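Mandelate racemase/muconate lactonizing protein (Paenibacillus sp., PDB 3V5C) probably dehydrates galacturonate as a magnesium-dependent member of the enolase superfamily. Local coordinates at residues A[18-30]-A[336-348]. The protein carries 1 engineered substitution. Sequence-based numbering, arbitrary orientation. Where two conformers were deposited one is given.
Sequences EFAKLTGERARSA and EYDDITIEGMDVS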
loop_
_atom_site.group_PDB
_atom_site.type_symbol
_atom_site.label_atom_id
_atom_site.label_comp_id
_atom_site.label_asym_id
_atom_site.label_seq_id
_atom_site.Cartn_x
_atom_site.Cartn_y
_atom_site.Cartn_z
ATOM N N GLU A 18 3.881 4.458 -23.732
ATOM C CA GLU A 18 3.342 5.799 -23.592
ATOM C C GLU A 18 3.181 6.099 -22.115
ATOM O O GLU A 18 2.957 5.192 -21.317
ATOM C CB GLU A 18 1.995 5.901 -24.287
ATOM C CG GLU A 18 2.063 5.570 -25.762
ATOM C CD GLU A 18 0.688 5.329 -26.352
ATOM O OE1 GLU A 18 0.204 4.176 -26.287
ATOM O OE2 GLU A 18 0.097 6.295 -26.869
ATOM N N PHE A 19 3.293 7.377 -21.770
ATOM C CA PHE A 19 3.304 7.798 -20.373
ATOM C C PHE A 19 2.419 9.006 -20.172
ATOM O O PHE A 19 2.431 9.939 -20.975
ATOM C CB PHE A 19 4.733 8.149 -19.958
ATOM C CG PHE A 19 4.852 8.627 -18.541
ATOM C CD1 PHE A 19 4.767 9.980 -18.243
ATOM C CD2 PHE A 19 5.031 7.722 -17.509
ATOM C CE1 PHE A 19 4.870 10.415 -16.919
ATOM C CE2 PHE A 19 5.135 8.154 -16.193
ATOM C CZ PHE A 19 5.051 9.494 -15.901
ATOM N N ALA A 20 1.695 9.017 -19.059
ATOM C CA ALA A 20 0.862 10.158 -18.711
ATOM C C ALA A 20 0.631 10.214 -17.218
ATOM O O ALA A 20 0.703 9.193 -16.533
ATOM C CB ALA A 20 -0.470 10.080 -19.432
ATOM N N LYS A 21 0.329 11.407 -16.719
ATOM C CA LYS A 21 0.001 11.583 -15.305
ATOM C C LYS A 21 -1.493 11.814 -15.195
ATOM O O LYS A 21 -2.022 12.735 -15.820
ATOM C CB LYS A 21 0.786 12.766 -14.719
ATOM C CG LYS A 21 0.388 13.173 -13.303
ATOM C CD LYS A 21 1.112 14.447 -12.859
ATOM C CE LYS A 21 2.628 14.297 -12.926
ATOM N NZ LYS A 21 3.150 13.366 -11.879
ATOM N N LEU A 22 -2.175 10.936 -14.453
ATOM C CA LEU A 22 -3.607 11.036 -14.192
ATOM C C LEU A 22 -3.836 11.760 -12.864
ATOM O O LEU A 22 -2.997 11.692 -11.969
ATOM C CB LEU A 22 -4.241 9.640 -14.120
ATOM C CG LEU A 22 -4.708 9.002 -15.436
ATOM C CD1 LEU A 22 -3.656 9.075 -16.508
ATOM C CD2 LEU A 22 -5.150 7.561 -15.182
ATOM N N THR A 23 -4.969 12.451 -12.756
ATOM C CA THR A 23 -5.260 13.254 -11.578
ATOM C C THR A 23 -6.643 12.932 -11.042
ATOM O O THR A 23 -7.542 12.572 -11.795
ATOM C CB THR A 23 -5.198 14.752 -11.920
ATOM O OG1 THR A 23 -6.149 15.045 -12.947
ATOM C CG2 THR A 23 -3.799 15.139 -12.394
ATOM N N GLY A 24 -6.808 13.083 -9.737
ATOM C CA GLY A 24 -8.108 12.926 -9.124
ATOM C C GLY A 24 -8.108 13.515 -7.731
ATOM O O GLY A 24 -7.311 14.404 -7.424
ATOM N N GLU A 25 -8.953 12.965 -6.867
ATOM C CA GLU A 25 -9.103 13.522 -5.529
ATOM C C GLU A 25 -9.485 12.434 -4.554
ATOM O O GLU A 25 -10.194 11.491 -4.926
ATOM C CB GLU A 25 -10.219 14.579 -5.514
ATOM C CG GLU A 25 -9.915 15.872 -6.258
ATOM C CD GLU A 25 -10.878 16.992 -5.874
ATOM O OE1 GLU A 25 -11.876 16.705 -5.177
ATOM O OE2 GLU A 25 -10.633 18.157 -6.259
ATOM N N ARG A 26 -9.063 12.576 -3.295
ATOM C CA ARG A 26 -9.572 11.673 -2.272
ATOM C C ARG A 26 -10.914 12.188 -1.732
ATOM O O ARG A 26 -11.251 13.366 -1.890
ATOM C CB ARG A 26 -8.553 11.372 -1.158
ATOM C CG ARG A 26 -7.842 12.567 -0.566
ATOM C CD ARG A 26 -6.951 12.149 0.644
ATOM N NE ARG A 26 -5.777 11.345 0.277
ATOM C CZ ARG A 26 -4.610 11.863 -0.087
ATOM N NH1 ARG A 26 -4.455 13.180 -0.145
ATOM N NH2 ARG A 26 -3.590 11.065 -0.417
ATOM N N ALA A 27 -11.657 11.288 -1.116
ATOM C CA ALA A 27 -13.024 11.603 -0.710
ATOM C C ALA A 27 -13.045 12.655 0.392
ATOM O O ALA A 27 -13.984 13.455 0.470
ATOM C CB ALA A 27 -13.751 10.350 -0.270
ATOM N N ARG A 28 -12.036 12.639 1.256
ATOM C CA ARG A 28 -11.960 13.619 2.327
ATOM C C ARG A 28 -10.525 14.132 2.394
ATOM O O ARG A 28 -9.570 13.356 2.299
ATOM C CB ARG A 28 -12.394 12.989 3.652
ATOM C CG ARG A 28 -12.398 13.956 4.859
ATOM C CD ARG A 28 -12.734 13.209 6.153
ATOM N NE ARG A 28 -11.636 12.314 6.531
ATOM C CZ ARG A 28 -11.729 10.995 6.630
ATOM N NH1 ARG A 28 -12.883 10.369 6.399
ATOM N NH2 ARG A 28 -10.650 10.294 6.962
ATOM N N SER A 29 -10.363 15.447 2.512
ATOM C CA SER A 29 -9.030 16.037 2.606
ATOM C C SER A 29 -8.238 15.477 3.792
ATOM O O SER A 29 -8.760 15.356 4.900
ATOM C CB SER A 29 -9.142 17.564 2.702
ATOM O OG SER A 29 -7.859 18.157 2.689
ATOM N N ALA A 30 -6.973 15.135 3.555
ATOM C CA ALA A 30 -6.128 14.554 4.593
ATOM C C ALA A 30 -5.259 15.621 5.240
ATOM O O ALA A 30 -4.578 16.386 4.553
ATOM C CB ALA A 30 -5.249 13.442 4.003
ATOM N N GLU A 336 -3.772 -1.383 2.371
ATOM C CA GLU A 336 -3.882 -0.038 2.948
ATOM C C GLU A 336 -4.768 0.816 2.037
ATOM O O GLU A 336 -4.369 1.164 0.922
ATOM C CB GLU A 336 -2.480 0.582 3.106
ATOM C CG GLU A 336 -2.509 1.966 3.704
ATOM C CD GLU A 336 -1.165 2.469 4.189
ATOM O OE1 GLU A 336 -0.119 1.862 3.859
ATOM O OE2 GLU A 336 -1.156 3.504 4.903
ATOM N N TYR A 337 -5.976 1.150 2.509
ATOM C CA TYR A 337 -7.013 1.746 1.650
ATOM C C TYR A 337 -7.263 3.237 1.899
ATOM O O TYR A 337 -7.529 3.646 3.039
ATOM C CB TYR A 337 -8.337 0.986 1.790
ATOM C CG TYR A 337 -9.347 1.398 0.760
ATOM C CD1 TYR A 337 -10.270 2.406 1.025
ATOM C CD2 TYR A 337 -9.367 0.809 -0.499
ATOM C CE1 TYR A 337 -11.193 2.797 0.078
ATOM C CE2 TYR A 337 -10.292 1.191 -1.456
ATOM C CZ TYR A 337 -11.200 2.191 -1.159
ATOM O OH TYR A 337 -12.132 2.587 -2.103
ATOM N N ASP A 338 -7.163 4.015 0.820
ATOM C CA ASP A 338 -7.521 5.432 0.773
ATOM C C ASP A 338 -8.600 5.548 -0.312
ATOM O O ASP A 338 -8.433 5.022 -1.411
ATOM C CB ASP A 338 -6.274 6.242 0.382
ATOM C CG ASP A 338 -6.344 7.708 0.788
ATOM O OD1 ASP A 338 -7.226 8.097 1.597
ATOM O OD2 ASP A 338 -5.471 8.471 0.299
ATOM N N ASP A 339 -9.713 6.216 -0.006
ATOM C CA ASP A 339 -10.821 6.329 -0.949
ATOM C C ASP A 339 -10.543 7.441 -1.962
ATOM O O ASP A 339 -10.657 8.624 -1.648
ATOM C CB ASP A 339 -12.118 6.620 -0.199
ATOM C CG ASP A 339 -13.339 6.579 -1.093
ATOM O OD1 ASP A 339 -13.211 6.529 -2.336
ATOM O OD2 ASP A 339 -14.463 6.604 -0.549
ATOM N N ILE A 340 -10.156 7.049 -3.170
ATOM C CA ILE A 340 -9.705 7.998 -4.178
ATOM C C ILE A 340 -10.412 7.785 -5.495
ATOM O O ILE A 340 -10.675 6.655 -5.896
ATOM C CB ILE A 340 -8.187 7.856 -4.415
ATOM C CG1 ILE A 340 -7.441 8.195 -3.123
ATOM C CG2 ILE A 340 -7.724 8.794 -5.533
ATOM C CD1 ILE A 340 -5.978 7.751 -3.120
ATOM N N THR A 341 -10.702 8.886 -6.182
ATOM C CA THR A 341 -11.257 8.786 -7.523
ATOM C C THR A 341 -10.290 9.454 -8.481
ATOM O O THR A 341 -10.078 10.657 -8.422
ATOM C CB THR A 341 -12.664 9.431 -7.613
ATOM O OG1 THR A 341 -13.580 8.658 -6.823
ATOM C CG2 THR A 341 -13.146 9.436 -9.055
ATOM N N ILE A 342 -9.667 8.649 -9.339
ATOM C CA ILE A 342 -8.767 9.180 -10.342
ATOM C C ILE A 342 -9.501 9.261 -11.679
ATOM O O ILE A 342 -10.087 8.277 -12.131
ATOM C CB ILE A 342 -7.524 8.252 -10.503
ATOM C CG1 ILE A 342 -6.746 8.136 -9.183
ATOM C CG2 ILE A 342 -6.614 8.743 -11.629
ATOM C CD1 ILE A 342 -6.126 9.430 -8.676
ATOM N N GLU A 343 -9.452 10.423 -12.319
ATOM C CA GLU A 343 -10.122 10.596 -13.605
ATOM C C GLU A 343 -9.507 9.687 -14.663
ATOM O O GLU A 343 -8.296 9.662 -14.830
ATOM C CB GLU A 343 -10.074 12.062 -14.045
ATOM C CG GLU A 343 -10.913 12.971 -13.158
ATOM C CD GLU A 343 -12.345 12.491 -13.050
ATOM O OE1 GLU A 343 -13.031 12.455 -14.094
ATOM O OE2 GLU A 343 -12.774 12.127 -11.934
ATOM N N GLY A 344 -10.347 8.926 -15.359
ATOM C CA GLY A 344 -9.856 8.007 -16.378
ATOM C C GLY A 344 -9.457 6.626 -15.877
ATOM O O GLY A 344 -9.004 5.792 -16.656
ATOM N N MET A 345 -9.583 6.393 -14.580
ATOM C CA MET A 345 -9.164 5.122 -14.002
ATOM C C MET A 345 -10.341 4.455 -13.295
ATOM O O MET A 345 -10.599 4.704 -12.112
ATOM C CB MET A 345 -7.975 5.335 -13.052
ATOM C CG MET A 345 -7.347 4.021 -12.524
ATOM S SD MET A 345 -5.845 4.323 -11.554
ATOM C CE MET A 345 -6.487 4.251 -9.891
ATOM N N ASP A 346 -11.077 3.627 -14.031
ATOM C CA ASP A 346 -12.305 3.011 -13.517
ATOM C C ASP A 346 -11.992 1.787 -12.663
ATOM O O ASP A 346 -11.592 0.739 -13.177
ATOM C CB ASP A 346 -13.198 2.632 -14.706
ATOM C CG ASP A 346 -14.518 1.999 -14.300
ATOM O OD1 ASP A 346 -14.738 1.707 -13.114
ATOM O OD2 ASP A 346 -15.346 1.762 -15.214
ATOM N N VAL A 347 -12.183 1.940 -11.357
ATOM C CA VAL A 347 -11.918 0.879 -10.393
ATOM C C VAL A 347 -13.209 0.270 -9.853
ATOM O O VAL A 347 -13.202 -0.428 -8.846
ATOM C CB VAL A 347 -11.049 1.399 -9.228
ATOM C CG1 VAL A 347 -9.722 1.919 -9.751
ATOM C CG2 VAL A 347 -11.792 2.502 -8.462
ATOM N N SER A 348 -14.319 0.495 -10.557
ATOM C CA SER A 348 -15.633 0.066 -10.067
ATOM C C SER A 348 -15.801 -1.458 -9.976
ATOM O O SER A 348 -16.747 -1.956 -9.348
ATOM C CB SER A 348 -16.736 0.665 -10.937
ATOM O OG SER A 348 -16.718 0.099 -12.227
HETATM O O HOH W 1 -6.587 11.967 -15.129
#
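The N-to-C directions of strands 18-26 and 340-342 stand 154° apart, an antiparallel pairing in which Glu-25 and Thr-341 form the hydrogen-bonded pair. Thr-341 N gives a nearly straight bond to Glu-25 O (2.9 Å) and Glu-25 N returns one to Thr-341 O. The ladder is extended by Glu-343 N to Thr-23 O and by Ala-27 N to Asp-339 O, and a water joins Thr-23 N to Glu-343 O. Gly-24 lies opposite Ile-342 with the two CA atoms 4.0 Å apart; its CA touches Thr-341 O, where a side chain would clash. At one end, Arg-26 meets Asp-338 side-on: NE (2.9 Å) and, less directly, NH2 (3.3 Å) both reach Asp-338 OD2, within the guanidinium plane and with the carboxylate nearly coplanar. A bend at chi3 (69°) turns the guanidinium toward the acid, while NH1 binds Gly-40 O. With an alanine in place of Arg-26, the buried Asp-338 carboxylate would probably lose its positive mate, and Gly-40 O this donor. Nearer the backbone, Arg-26 CB packs on Ile-340 CG1 at 3.9 Å, both side chains being on the same face of the sheet. Ala-27 CB rests against the carboxylate of Asp-339, whose OD2 pairs with Lys-162. At the other end, Leu-22 and Ile-342 cross at about a right angle, Leu-22 CB lying 3.6 Å from Ile-342 CG2, and Leu-22 CD2 reaches Met-345 CB where a type II turn with Gly-344 bends the chain away. Strand 340-342, which follows barrel strand 335-337, thus joins the sheet of the N-terminal capping domain, an interdomain pairing that fits the two-domain enolase fold.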